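Local coordinates for protein denovo NTF2 (Synthetic construct, PDB 6W40) that is a computationally designed NTF2-like protein of no known natural function, made to explore diverse pocket structures within this cone-shaped fold, at residues M30-V35 / K111-R116; D34-V39 / H47-E52; H64-N69 / E89-D94; I70-I75 / L82-R87. All coordinates share one frame; numbering follows the deposited sequence.

Contact 1: residues M30-V35 / K111-R116; sequences MADPDV and KIKKVR
K113 swings its CG anti to the backbone N (chi1 -180°), and bends at chi2 and chi4 then curl the lysine back over the D32-V35 turn, so a side chain whose CB starts away from that turn finishes with its ammonium on it. NZ donates to the backbone O of D34 at 2.9 Å, tilted 27° from the carbonyl plane. On the way CD of K113 passes CG of D32 at 3.8 Å; the two side chains cross obliquely, and the D32 carboxylate looks instead to its own turn, where OD1 uses its anti lone pair to accept from the backbone N of D34 (2.6 Å), an Asx turn inside a type I turn. Before the turn, strand 31-32 pairs in parallel with strand 111-119, A31 opposite I112. I112 N donates to M30 O (2.7 Å), and I112 O accepts from D32 N (2.8 Å). CD of K111 lies 3.3 Å from M30 O. On the buried side CG2 of V35 rests against I112 O at 3.3 Å, and CD1 of I112 approaches CB of M30, which also packs on I16 of helix 2-18. K113 and K114 form a classic beta bulge opposite I106. D34 N is taken by D32 OD1 and D34 O by K113 NZ, so both its backbone polar groups have side-chain partners, and the lysine charge probably feels the nearby D32 and D34 carboxylates without touching them.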
loop_
_atom_site.group_PDB
_atom_site.type_symbol
_atom_site.label_atom_id
_atom_site.label_comp_id
_atom_site.label_asym_id
_atom_site.label_seq_id
_atom_site.Cartn_x
_atom_site.Cartn_y
_atom_site.Cartn_z
ATOM N N MET A 30 -7.186 11.014 7.838
ATOM C CA MET A 30 -7.971 10.108 7.013
ATOM C C MET A 30 -9.074 9.401 7.787
ATOM O O MET A 30 -9.857 8.660 7.184
ATOM C CB MET A 30 -7.062 9.063 6.359
ATOM C CG MET A 30 -5.955 9.644 5.505
ATOM S SD MET A 30 -4.776 8.367 5.042
ATOM C CE MET A 30 -4.399 7.686 6.655
ATOM N N ALA A 31 -9.161 9.610 9.097
ATOM C CA ALA A 31 -10.160 8.942 9.919
ATOM C C ALA A 31 -11.475 9.711 9.888
ATOM O O ALA A 31 -11.490 10.940 10.023
ATOM C CB ALA A 31 -9.662 8.802 11.357
ATOM N N ASP A 32 -12.573 8.981 9.701
ATOM C CA ASP A 32 -13.897 9.565 9.834
ATOM C C ASP A 32 -14.077 10.095 11.256
ATOM O O ASP A 32 -13.557 9.511 12.212
ATOM C CB ASP A 32 -14.968 8.521 9.507
ATOM C CG ASP A 32 -16.383 9.078 9.564
ATOM O OD1 ASP A 32 -16.878 9.362 10.674
ATOM O OD2 ASP A 32 -17.004 9.232 8.491
ATOM N N PRO A 33 -14.783 11.216 11.423
ATOM C CA PRO A 33 -15.045 11.723 12.782
ATOM C C PRO A 33 -15.678 10.695 13.706
ATOM O O PRO A 33 -15.457 10.742 14.923
ATOM C CB PRO A 33 -15.985 12.908 12.529
ATOM C CG PRO A 33 -15.636 13.372 11.154
ATOM C CD PRO A 33 -15.270 12.137 10.380
ATOM N N ASP A 34 -16.453 9.762 13.161
ATOM C CA ASP A 34 -17.091 8.699 13.927
ATOM C C ASP A 34 -16.454 7.345 13.630
ATOM O O ASP A 34 -17.141 6.327 13.529
ATOM C CB ASP A 34 -18.589 8.655 13.639
ATOM C CG ASP A 34 -19.288 9.955 13.982
ATOM O OD1 ASP A 34 -18.974 10.539 15.039
ATOM O OD2 ASP A 34 -20.150 10.393 13.194
ATOM N N VAL A 35 -15.128 7.321 13.485
ATOM C CA VAL A 35 -14.426 6.079 13.189
ATOM C C VAL A 35 -14.540 5.128 14.375
ATOM O O VAL A 35 -14.478 5.544 15.540
ATOM C CB VAL A 35 -12.957 6.368 12.835
ATOM C CG1 VAL A 35 -12.259 7.099 13.977
ATOM C CG2 VAL A 35 -12.221 5.083 12.485
ATOM N N LYS A 111 -13.049 8.363 3.831
ATOM C CA LYS A 111 -12.512 8.393 5.181
ATOM C C LYS A 111 -12.589 7.005 5.799
ATOM O O LYS A 111 -13.480 6.212 5.479
ATOM C CB LYS A 111 -13.265 9.403 6.056
ATOM C CG LYS A 111 -12.965 10.856 5.715
ATOM C CD LYS A 111 -11.584 11.260 6.208
ATOM C CE LYS A 111 -11.159 12.604 5.645
ATOM N NZ LYS A 111 -10.853 12.522 4.189
ATOM N N ILE A 112 -11.637 6.717 6.682
ATOM C CA ILE A 112 -11.611 5.433 7.377
ATOM C C ILE A 112 -12.718 5.446 8.427
ATOM O O ILE A 112 -12.657 6.205 9.398
ATOM C CB ILE A 112 -10.244 5.160 8.011
ATOM C CG1 ILE A 112 -9.146 5.169 6.944
ATOM C CG2 ILE A 112 -10.260 3.831 8.740
ATOM C CD1 ILE A 112 -7.755 4.944 7.499
ATOM N N LYS A 113 -13.735 4.607 8.230
ATOM C CA LYS A 113 -14.878 4.547 9.132
ATOM C C LYS A 113 -14.722 3.486 10.212
ATOM O O LYS A 113 -15.277 3.643 11.306
ATOM C CB LYS A 113 -16.163 4.287 8.337
ATOM C CG LYS A 113 -17.431 4.215 9.184
ATOM C CD LYS A 113 -17.646 5.491 9.987
ATOM C CE LYS A 113 -18.794 5.336 10.976
ATOM N NZ LYS A 113 -18.505 4.306 12.013
ATOM N N LYS A 114 -13.978 2.413 9.945
ATOM C CA LYS A 114 -13.812 1.356 10.932
ATOM C C LYS A 114 -12.460 0.682 10.749
ATOM O O LYS A 114 -12.036 0.415 9.621
ATOM C CB LYS A 114 -14.937 0.321 10.828
ATOM C CG LYS A 114 -14.913 -0.735 11.917
ATOM C CD LYS A 114 -16.086 -1.687 11.781
ATOM C CE LYS A 114 -16.109 -2.688 12.917
ATOM N NZ LYS A 114 -17.254 -3.631 12.802
ATOM N N VAL A 115 -11.790 0.415 11.869
ATOM C CA VAL A 115 -10.539 -0.333 11.894
ATOM C C VAL A 115 -10.693 -1.476 12.885
ATOM O O VAL A 115 -11.159 -1.268 14.010
ATOM C CB VAL A 115 -9.339 0.549 12.289
ATOM C CG1 VAL A 115 -8.063 -0.282 12.341
ATOM C CG2 VAL A 115 -9.181 1.705 11.321
ATOM N N ARG A 116 -10.311 -2.680 12.468
ATOM C CA ARG A 116 -10.251 -3.831 13.357
ATOM C C ARG A 116 -8.843 -4.400 13.322
ATOM O O ARG A 116 -8.263 -4.565 12.244
ATOM C CB ARG A 116 -11.268 -4.908 12.970
ATOM C CG ARG A 116 -11.255 -6.095 13.921
ATOM C CD ARG A 116 -12.363 -7.092 13.632
ATOM N NE ARG A 116 -12.431 -8.116 14.670
ATOM C CZ ARG A 116 -13.279 -9.140 14.663
ATOM N NH1 ARG A 116 -14.139 -9.286 13.665
ATOM N NH2 ARG A 116 -13.264 -10.020 15.654
#

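Contact 2: residues D34-V39 / H47-E52; sequences DVKFQV and HRHGRE
K36 reaches across to H49 on the same face of the hairpin. From CB the chain sets out with CG anti to the carbonyl carbon (chi1 -77°), which lays CG 3.4 Å from ND1 of H49; it stays extended as far as CE, and the bend at chi4 turns NZ inward. CE lies 3.8 Å from ND1, and NZ donates to that same nitrogen at 3.1 Å, coming in 31° out of the ring plane. Farther round the ring, CE1 of H49 lies 3.4 Å from the backbone O of D34 and NE2 meets CB of D34 at 3.6 Å. Along the same face Q38 runs alongside H47 in the same direction, with CB of Q38 over one face of the imidazole (4.0 Å to its centroid, a CH-pi contact) and amide and ring planes 44° apart. F37 and R48 exchange backbone bonds, R48 N to F37 O being 2.8 Å; their side chains take the other face, where F37 packs on V54 and L58 of helix 51-65. G50 N bonds to V35 O at the N-cap position of that helix. This is an antiparallel beta hairpin running straight into a helix, one edge of the curved sheet of an NTF2-like fold.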
loop_
_atom_site.group_PDB
_atom_site.type_symbol
_atom_site.label_atom_id
_atom_site.label_comp_id
_atom_site.label_asym_id
_atom_site.label_seq_id
_atom_site.Cartn_x
_atom_site.Cartn_y
_atom_site.Cartn_z
ATOM N N ASP A 34 -16.453 9.762 13.161
ATOM C CA ASP A 34 -17.091 8.699 13.927
ATOM C C ASP A 34 -16.454 7.345 13.630
ATOM O O ASP A 34 -17.141 6.327 13.529
ATOM C CB ASP A 34 -18.589 8.655 13.639
ATOM C CG ASP A 34 -19.288 9.955 13.982
ATOM O OD1 ASP A 34 -18.974 10.539 15.039
ATOM O OD2 ASP A 34 -20.150 10.393 13.194
ATOM N N VAL A 35 -15.128 7.321 13.485
ATOM C CA VAL A 35 -14.426 6.079 13.189
ATOM C C VAL A 35 -14.540 5.128 14.375
ATOM O O VAL A 35 -14.478 5.544 15.540
ATOM C CB VAL A 35 -12.957 6.368 12.835
ATOM C CG1 VAL A 35 -12.259 7.099 13.977
ATOM C CG2 VAL A 35 -12.221 5.083 12.485
ATOM N N LYS A 36 -14.733 3.846 14.081
ATOM C CA LYS A 36 -14.766 2.805 15.097
ATOM C C LYS A 36 -13.460 2.024 15.089
ATOM O O LYS A 36 -12.825 1.848 14.046
ATOM C CB LYS A 36 -15.939 1.849 14.878
ATOM C CG LYS A 36 -17.282 2.402 15.305
ATOM C CD LYS A 36 -18.354 1.330 15.248
ATOM C CE LYS A 36 -19.637 1.813 15.892
ATOM N NZ LYS A 36 -19.414 2.213 17.309
ATOM N N PHE A 37 -13.072 1.543 16.268
ATOM C CA PHE A 37 -11.813 0.830 16.446
ATOM C C PHE A 37 -12.025 -0.272 17.468
ATOM O O PHE A 37 -12.435 0.003 18.600
ATOM C CB PHE A 37 -10.706 1.781 16.909
ATOM C CG PHE A 37 -9.338 1.164 16.933
ATOM C CD1 PHE A 37 -8.994 0.163 16.040
ATOM C CD2 PHE A 37 -8.394 1.587 17.853
ATOM C CE1 PHE A 37 -7.732 -0.402 16.063
ATOM C CE2 PHE A 37 -7.131 1.027 17.883
ATOM C CZ PHE A 37 -6.800 0.032 16.985
ATOM N N GLN A 38 -11.755 -1.513 17.073
ATOM C CA GLN A 38 -11.802 -2.638 17.997
ATOM C C GLN A 38 -10.513 -3.436 17.886
ATOM O O GLN A 38 -10.094 -3.801 16.783
ATOM C CB GLN A 38 -13.021 -3.535 17.744
ATOM C CG GLN A 38 -13.288 -3.885 16.295
ATOM C CD GLN A 38 -14.464 -4.832 16.149
ATOM O OE1 GLN A 38 -15.319 -4.653 15.281
ATOM N NE2 GLN A 38 -14.514 -5.847 17.004
ATOM N N VAL A 39 -9.887 -3.691 19.032
ATOM C CA VAL A 39 -8.632 -4.430 19.112
ATOM C C VAL A 39 -8.913 -5.774 19.764
ATOM O O VAL A 39 -9.607 -5.844 20.786
ATOM C CB VAL A 39 -7.568 -3.652 19.906
ATOM C CG1 VAL A 39 -6.182 -4.205 19.618
ATOM C CG2 VAL A 39 -7.640 -2.170 19.587
ATOM N N HIS A 47 -12.907 -1.568 22.538
ATOM C CA HIS A 47 -13.783 -0.901 21.578
ATOM C C HIS A 47 -13.748 0.596 21.843
ATOM O O HIS A 47 -14.043 1.034 22.959
ATOM C CB HIS A 47 -15.220 -1.425 21.673
ATOM C CG HIS A 47 -15.384 -2.838 21.208
ATOM N ND1 HIS A 47 -15.908 -3.160 19.974
ATOM C CD2 HIS A 47 -15.095 -4.015 21.813
ATOM C CE1 HIS A 47 -15.934 -4.474 19.838
ATOM N NE2 HIS A 47 -15.446 -5.017 20.939
ATOM N N ARG A 48 -13.390 1.375 20.826
ATOM C CA ARG A 48 -13.357 2.827 20.932
ATOM C C ARG A 48 -14.176 3.437 19.806
ATOM O O ARG A 48 -14.337 2.837 18.739
ATOM C CB ARG A 48 -11.919 3.374 20.877
ATOM C CG ARG A 48 -10.886 2.523 21.603
ATOM C CD ARG A 48 -11.166 2.417 23.098
ATOM N NE ARG A 48 -10.609 3.527 23.860
ATOM C CZ ARG A 48 -10.432 3.505 25.177
ATOM N NH1 ARG A 48 -10.763 2.424 25.871
ATOM N NH2 ARG A 48 -9.917 4.557 25.799
ATOM N N HIS A 49 -14.692 4.640 20.053
ATOM C CA HIS A 49 -15.469 5.376 19.066
ATOM C C HIS A 49 -15.096 6.851 19.120
ATOM O O HIS A 49 -14.788 7.391 20.187
ATOM C CB HIS A 49 -16.975 5.208 19.291
ATOM C CG HIS A 49 -17.816 5.821 18.216
ATOM N ND1 HIS A 49 -18.309 5.095 17.153
ATOM C CD2 HIS A 49 -18.244 7.092 18.034
ATOM C CE1 HIS A 49 -19.011 5.892 16.367
ATOM N NE2 HIS A 49 -18.987 7.108 16.878
ATOM N N GLY A 50 -15.138 7.498 17.954
ATOM C CA GLY A 50 -14.733 8.885 17.841
ATOM C C GLY A 50 -13.292 9.014 17.386
ATOM O O GLY A 50 -12.453 8.186 17.751
ATOM N N ARG A 51 -12.981 10.046 16.595
ATOM C CA ARG A 51 -11.642 10.147 16.015
ATOM C C ARG A 51 -10.576 10.304 17.093
ATOM O O ARG A 51 -9.482 9.742 16.977
ATOM C CB ARG A 51 -11.576 11.311 15.027
ATOM C CG ARG A 51 -10.374 11.255 14.096
ATOM C CD ARG A 51 -10.071 12.615 13.478
ATOM N NE ARG A 51 -11.208 13.176 12.751
ATOM C CZ ARG A 51 -11.111 14.176 11.878
ATOM N NH1 ARG A 51 -9.928 14.715 11.620
ATOM N NH2 ARG A 51 -12.193 14.630 11.257
ATOM N N GLU A 52 -10.876 11.062 18.152
ATOM C CA GLU A 52 -9.875 11.320 19.182
ATOM C C GLU A 52 -9.653 10.105 20.076
ATOM O O GLU A 52 -8.513 9.813 20.453
ATOM C CB GLU A 52 -10.278 12.536 20.018
ATOM C CG GLU A 52 -10.463 13.810 19.206
ATOM C CD GLU A 52 -9.211 14.216 18.450
ATOM O OE1 GLU A 52 -8.096 13.901 18.919
ATOM O OE2 GLU A 52 -9.342 14.850 17.382
#

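Contact 3: residues H64-N69 / E89-D94; sequences HWRVRN and ETSYGD
Two neighbouring N-H groups converge on the backbone O of E89: R68 N at 2.7 Å, nearly straight, and N69 N in a weak bond at 3.4 Å. This is a classic beta bulge, closed by E89 N donating to N69 O. Beyond it, S91 N bonds to R66 O at 3.1 Å. R66 carries the stacked contact: with positive phi just after helix 51-65, it sends an extended chain over one face of Y92, CD 3.8 Å from the ring centroid, while the guanidinium lies flat on the ring at 25° between planes. H97 also stacks with Y92. R68 lays its NE 3.4 Å from CB of S91, and CB of N69 touches OE1 of E89 at 3.2 Å. CG2 of T90 abuts W65 O (3.1 Å), its OG1 being bonded to D98. The cation-pi stack joins the helix exit to the loop after strand 81-90, and the arginine charge would probably be stabilised by the electron-rich face of the tyrosine.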
loop_
_atom_site.group_PDB
_atom_site.type_symbol
_atom_site.label_atom_id
_atom_site.label_comp_id
_atom_site.label_asym_id
_atom_site.label_seq_id
_atom_site.Cartn_x
_atom_site.Cartn_y
_atom_site.Cartn_z
ATOM N N HIS A 64 3.287 0.043 22.114
ATOM C CA HIS A 64 3.604 -1.168 22.862
ATOM C C HIS A 64 4.405 -2.155 22.023
ATOM O O HIS A 64 5.207 -2.920 22.569
ATOM C CB HIS A 64 2.323 -1.825 23.373
ATOM C CG HIS A 64 2.563 -2.946 24.337
ATOM N ND1 HIS A 64 2.702 -4.257 23.937
ATOM C CD2 HIS A 64 2.686 -2.950 25.685
ATOM C CE1 HIS A 64 2.899 -5.021 24.996
ATOM N NE2 HIS A 64 2.895 -4.253 26.069
ATOM N N TRP A 65 4.206 -2.156 20.708
ATOM C CA TRP A 65 4.960 -3.019 19.810
ATOM C C TRP A 65 6.050 -2.276 19.049
ATOM O O TRP A 65 6.797 -2.910 18.298
ATOM C CB TRP A 65 4.016 -3.711 18.818
ATOM C CG TRP A 65 3.351 -4.943 19.361
ATOM C CD1 TRP A 65 3.763 -6.233 19.196
ATOM C CD2 TRP A 65 2.158 -5.001 20.155
ATOM N NE1 TRP A 65 2.902 -7.091 19.837
ATOM C CE2 TRP A 65 1.909 -6.360 20.434
ATOM C CE3 TRP A 65 1.280 -4.038 20.657
ATOM C CZ2 TRP A 65 0.817 -6.779 21.192
ATOM C CZ3 TRP A 65 0.197 -4.456 21.412
ATOM C CH2 TRP A 65 -0.026 -5.814 21.670
ATOM N N ARG A 66 6.165 -0.960 19.237
ATOM C CA ARG A 66 7.148 -0.135 18.529
ATOM C C ARG A 66 7.017 -0.314 17.019
ATOM O O ARG A 66 7.991 -0.558 16.305
ATOM C CB ARG A 66 8.570 -0.446 18.999
ATOM C CG ARG A 66 8.745 -0.436 20.507
ATOM C CD ARG A 66 10.215 -0.511 20.893
ATOM N NE ARG A 66 10.398 -0.655 22.335
ATOM C CZ ARG A 66 11.572 -0.575 22.951
ATOM N NH1 ARG A 66 12.677 -0.344 22.254
ATOM N NH2 ARG A 66 11.643 -0.722 24.268
ATOM N N VAL A 67 5.783 -0.186 16.532
ATOM C CA VAL A 67 5.481 -0.502 15.142
ATOM C C VAL A 67 6.011 0.597 14.234
ATOM O O VAL A 67 5.749 1.788 14.451
ATOM C CB VAL A 67 3.970 -0.696 14.952
ATOM C CG1 VAL A 67 3.642 -0.905 13.481
ATOM C CG2 VAL A 67 3.479 -1.866 15.783
ATOM N N ARG A 68 6.763 0.199 13.209
ATOM C CA ARG A 68 7.144 1.086 12.118
ATOM C C ARG A 68 6.243 0.909 10.902
ATOM O O ARG A 68 5.746 1.893 10.351
ATOM C CB ARG A 68 8.606 0.850 11.726
ATOM C CG ARG A 68 9.609 1.343 12.752
ATOM C CD ARG A 68 11.031 1.107 12.277
ATOM N NE ARG A 68 12.012 1.716 13.168
ATOM C CZ ARG A 68 13.327 1.630 12.999
ATOM N NH1 ARG A 68 13.821 0.957 11.970
ATOM N NH2 ARG A 68 14.148 2.216 13.860
ATOM N N ASN A 69 6.022 -0.331 10.478
ATOM C CA ASN A 69 5.102 -0.633 9.389
ATOM C C ASN A 69 4.590 -2.056 9.590
ATOM O O ASN A 69 4.746 -2.643 10.666
ATOM C CB ASN A 69 5.787 -0.434 8.030
ATOM C CG ASN A 69 4.795 -0.251 6.896
ATOM O OD1 ASN A 69 3.626 0.061 7.123
ATOM N ND2 ASN A 69 5.259 -0.447 5.667
ATOM N N GLU A 89 6.434 -4.849 11.731
ATOM C CA GLU A 89 7.778 -4.353 11.440
ATOM C C GLU A 89 8.155 -3.434 12.596
ATOM O O GLU A 89 7.841 -2.244 12.599
ATOM C CB GLU A 89 7.831 -3.632 10.099
ATOM C CG GLU A 89 9.186 -3.010 9.790
ATOM C CD GLU A 89 9.157 -2.126 8.560
ATOM O OE1 GLU A 89 8.334 -2.388 7.657
ATOM O OE2 GLU A 89 9.952 -1.165 8.499
ATOM N N THR A 90 8.824 -4.000 13.593
ATOM C CA THR A 90 9.137 -3.272 14.809
ATOM C C THR A 90 10.526 -2.645 14.726
ATOM O O THR A 90 11.325 -2.943 13.835
ATOM C CB THR A 90 9.045 -4.195 16.022
ATOM O OG1 THR A 90 10.084 -5.179 15.951
ATOM C CG2 THR A 90 7.696 -4.896 16.049
ATOM N N SER A 91 10.807 -1.760 15.679
ATOM C CA SER A 91 12.110 -1.120 15.785
ATOM C C SER A 91 13.056 -1.865 16.718
ATOM O O SER A 91 14.171 -1.387 16.954
ATOM C CB SER A 91 11.949 0.328 16.261
ATOM O OG SER A 91 11.382 0.384 17.557
ATOM N N TYR A 92 12.643 -3.015 17.248
ATOM C CA TYR A 92 13.512 -3.805 18.107
ATOM C C TYR A 92 14.714 -4.323 17.322
ATOM O O TYR A 92 14.724 -4.352 16.089
ATOM C CB TYR A 92 12.748 -4.980 18.718
ATOM C CG TYR A 92 11.733 -4.596 19.773
ATOM C CD1 TYR A 92 10.409 -4.349 19.435
ATOM C CD2 TYR A 92 12.098 -4.492 21.109
ATOM C CE1 TYR A 92 9.476 -4.002 20.397
ATOM C CE2 TYR A 92 11.175 -4.145 22.079
ATOM C CZ TYR A 92 9.866 -3.902 21.718
ATOM O OH TYR A 92 8.943 -3.557 22.679
ATOM N N GLY A 93 15.740 -4.740 18.059
ATOM C CA GLY A 93 16.942 -5.268 17.451
ATOM C C GLY A 93 16.838 -6.672 16.902
ATOM O O GLY A 93 17.844 -7.220 16.443
ATOM N N ASP A 94 15.649 -7.273 16.932
ATOM C CA ASP A 94 15.482 -8.640 16.443
ATOM C C ASP A 94 14.002 -8.860 16.119
ATOM O O ASP A 94 13.297 -7.911 15.765
ATOM C CB ASP A 94 16.049 -9.628 17.482
ATOM C CG ASP A 94 15.530 -9.363 18.879
ATOM O OD1 ASP A 94 14.303 -9.445 19.084
ATOM O OD2 ASP A 94 16.350 -9.071 19.774
#

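Contact 4: residues I70-I75 / L82-R87; sequences IRIHDI and LVVEGR
Strand 70-72 crosses strand 82-87 at 116° between their directions, and after the corner at H73 the chain runs on antiparallel as strand 74-75, with R71 paired to R87 before the corner and D74 to E85 after it. The E85 carbonyl holds the corner: its O accepts from H73 N at 2.8 Å and from D74 N at 3.1 Å, both in the carbonyl plane. H73 and D74 facing one residue make a classic beta bulge, of the kind that bends the long strands of NTF2-like sheets into a cone. The H73 side chain, with chi1 at -60° placing CG beside its own backbone N, lays its ring back over strand 82-87. CA of G86 sits above the ring centre at 3.9 Å, a CH-pi contact, and NE2 of H73 approaches CB of R87 at 3.7 Å. R87 itself reaches on to a salt bridge with D100. CA of G86 comes to 3.2 Å from O of R71, so the two backbones pass closely. On the face of I72, I75 and V84, I75 runs alongside V84, its CG1 3.6 Å from V84 CG2 and its CG2 3.6 Å from L82 CD1. I72 stands roughly perpendicular to V84, CG1 to CG1 4.2 Å. L18 of helix 2-18 packs on I70, I72 and L82, and the second subunit brings its M20 against I72 and its K17 against I75.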
loop_
_atom_site.group_PDB
_atom_site.type_symbol
_atom_site.label_atom_id
_atom_site.label_comp_id
_atom_site.label_asym_id
_atom_site.label_seq_id
_atom_site.Cartn_x
_atom_site.Cartn_y
_atom_site.Cartn_z
ATOM N N ILE A 70 3.976 -2.617 8.551
ATOM C CA ILE A 70 3.376 -3.946 8.603
ATOM C C ILE A 70 3.929 -4.757 7.439
ATOM O O ILE A 70 3.625 -4.468 6.275
ATOM C CB ILE A 70 1.844 -3.889 8.546
ATOM C CG1 ILE A 70 1.299 -3.055 9.704
ATOM C CG2 ILE A 70 1.254 -5.293 8.576
ATOM C CD1 ILE A 70 -0.176 -2.777 9.607
ATOM N N ARG A 71 4.739 -5.769 7.749
ATOM C CA ARG A 71 5.219 -6.702 6.735
ATOM C C ARG A 71 4.041 -7.521 6.222
ATOM O O ARG A 71 3.560 -8.427 6.908
ATOM C CB ARG A 71 6.307 -7.602 7.312
ATOM C CG ARG A 71 6.806 -8.663 6.344
ATOM C CD ARG A 71 7.443 -8.035 5.115
ATOM N NE ARG A 71 8.646 -7.278 5.450
ATOM C CZ ARG A 71 9.868 -7.798 5.488
ATOM N NH1 ARG A 71 10.056 -9.081 5.211
ATOM N NH2 ARG A 71 10.905 -7.033 5.802
ATOM N N ILE A 72 3.584 -7.208 5.014
ATOM C CA ILE A 72 2.324 -7.734 4.503
ATOM C C ILE A 72 2.539 -9.120 3.914
ATOM O O ILE A 72 3.477 -9.341 3.137
ATOM C CB ILE A 72 1.729 -6.777 3.459
ATOM C CG1 ILE A 72 1.342 -5.455 4.121
ATOM C CG2 ILE A 72 0.535 -7.412 2.767
ATOM C CD1 ILE A 72 0.868 -4.411 3.152
ATOM N N HIS A 73 1.664 -10.057 4.279
ATOM C CA HIS A 73 1.648 -11.396 3.704
ATOM C C HIS A 73 0.583 -11.564 2.629
ATOM O O HIS A 73 0.851 -12.176 1.591
ATOM C CB HIS A 73 1.430 -12.446 4.800
ATOM C CG HIS A 73 2.489 -12.448 5.859
ATOM N ND1 HIS A 73 2.385 -13.195 7.012
ATOM C CD2 HIS A 73 3.673 -11.796 5.940
ATOM C CE1 HIS A 73 3.458 -13.002 7.758
ATOM N NE2 HIS A 73 4.256 -12.157 7.130
ATOM N N ASP A 74 -0.620 -11.037 2.852
ATOM C CA ASP A 74 -1.680 -11.104 1.854
ATOM C C ASP A 74 -2.652 -9.955 2.084
ATOM O O ASP A 74 -2.833 -9.493 3.213
ATOM C CB ASP A 74 -2.417 -12.448 1.902
ATOM C CG ASP A 74 -3.323 -12.660 0.700
ATOM O OD1 ASP A 74 -3.296 -11.822 -0.227
ATOM O OD2 ASP A 74 -4.062 -13.665 0.683
ATOM N N ILE A 75 -3.273 -9.502 0.996
ATOM C CA ILE A 75 -4.235 -8.406 1.029
ATOM C C ILE A 75 -5.381 -8.734 0.085
ATOM O O ILE A 75 -5.164 -9.210 -1.034
ATOM C CB ILE A 75 -3.588 -7.058 0.643
ATOM C CG1 ILE A 75 -2.730 -6.524 1.786
ATOM C CG2 ILE A 75 -4.646 -6.031 0.280
ATOM C CD1 ILE A 75 -2.227 -5.115 1.552
ATOM N N LEU A 82 -10.715 -3.240 3.366
ATOM C CA LEU A 82 -9.350 -3.722 3.217
ATOM C C LEU A 82 -9.098 -4.815 4.245
ATOM O O LEU A 82 -9.396 -4.636 5.430
ATOM C CB LEU A 82 -8.344 -2.588 3.403
ATOM C CG LEU A 82 -6.910 -3.058 3.658
ATOM C CD1 LEU A 82 -6.255 -3.524 2.366
ATOM C CD2 LEU A 82 -6.081 -1.982 4.348
ATOM N N VAL A 83 -8.558 -5.945 3.795
ATOM C CA VAL A 83 -8.212 -7.055 4.675
ATOM C C VAL A 83 -6.731 -7.349 4.491
ATOM O O VAL A 83 -6.291 -7.678 3.383
ATOM C CB VAL A 83 -9.060 -8.304 4.393
ATOM C CG1 VAL A 83 -8.681 -9.421 5.350
ATOM C CG2 VAL A 83 -10.540 -7.978 4.516
ATOM N N VAL A 84 -5.967 -7.231 5.574
ATOM C CA VAL A 84 -4.522 -7.426 5.554
ATOM C C VAL A 84 -4.161 -8.501 6.567
ATOM O O VAL A 84 -4.617 -8.459 7.716
ATOM C CB VAL A 84 -3.766 -6.121 5.865
ATOM C CG1 VAL A 84 -2.269 -6.380 5.946
ATOM C CG2 VAL A 84 -4.069 -5.065 4.820
ATOM N N GLU A 85 -3.350 -9.463 6.139
ATOM C CA GLU A 85 -2.696 -10.413 7.029
ATOM C C GLU A 85 -1.195 -10.206 6.910
ATOM O O GLU A 85 -0.653 -10.235 5.799
ATOM C CB GLU A 85 -3.068 -11.857 6.679
ATOM C CG GLU A 85 -4.554 -12.099 6.495
ATOM C CD GLU A 85 -4.871 -13.556 6.229
ATOM O OE1 GLU A 85 -5.087 -14.308 7.204
ATOM O OE2 GLU A 85 -4.891 -13.955 5.045
ATOM N N GLY A 86 -0.534 -9.986 8.032
ATOM C CA GLY A 86 0.883 -9.679 8.015
ATOM C C GLY A 86 1.588 -9.898 9.339
ATOM O O GLY A 86 1.153 -10.698 10.171
ATOM N N ARG A 87 2.690 -9.172 9.524
ATOM C CA ARG A 87 3.562 -9.329 10.679
ATOM C C ARG A 87 4.174 -7.971 10.993
ATOM O O ARG A 87 4.498 -7.208 10.078
ATOM C CB ARG A 87 4.650 -10.373 10.395
ATOM C CG ARG A 87 5.351 -10.952 11.613
ATOM C CD ARG A 87 6.091 -12.232 11.227
ATOM N NE ARG A 87 7.008 -12.698 12.264
ATOM C CZ ARG A 87 6.702 -13.605 13.187
ATOM N NH1 ARG A 87 5.490 -14.143 13.218
ATOM N NH2 ARG A 87 7.605 -13.962 14.089
#

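Overall arrangement
From the N terminus, M30-V35 comes first and meets K111-R116 only near the end of the chain, so contact 1 closes a long loop that holds contacts 3 and 4. Contact 2 starts from the same stretch, sharing D34 and V35, and closes a short hairpin loop leading into helix 51-65; K36 bonds to K113 and V115 join it to contact 1 through neighbouring strands. That helix delivers the chain to contact 3, which closes after contact 2. Contact 4 nests inside contact 3 on the same strands 67-72 and 81-90, and continues past the corner onto strand 74-78. Contacts 1 and 4, centres about 19 Å apart, lie on opposite sides of the chain's centre and reach one curved sheet.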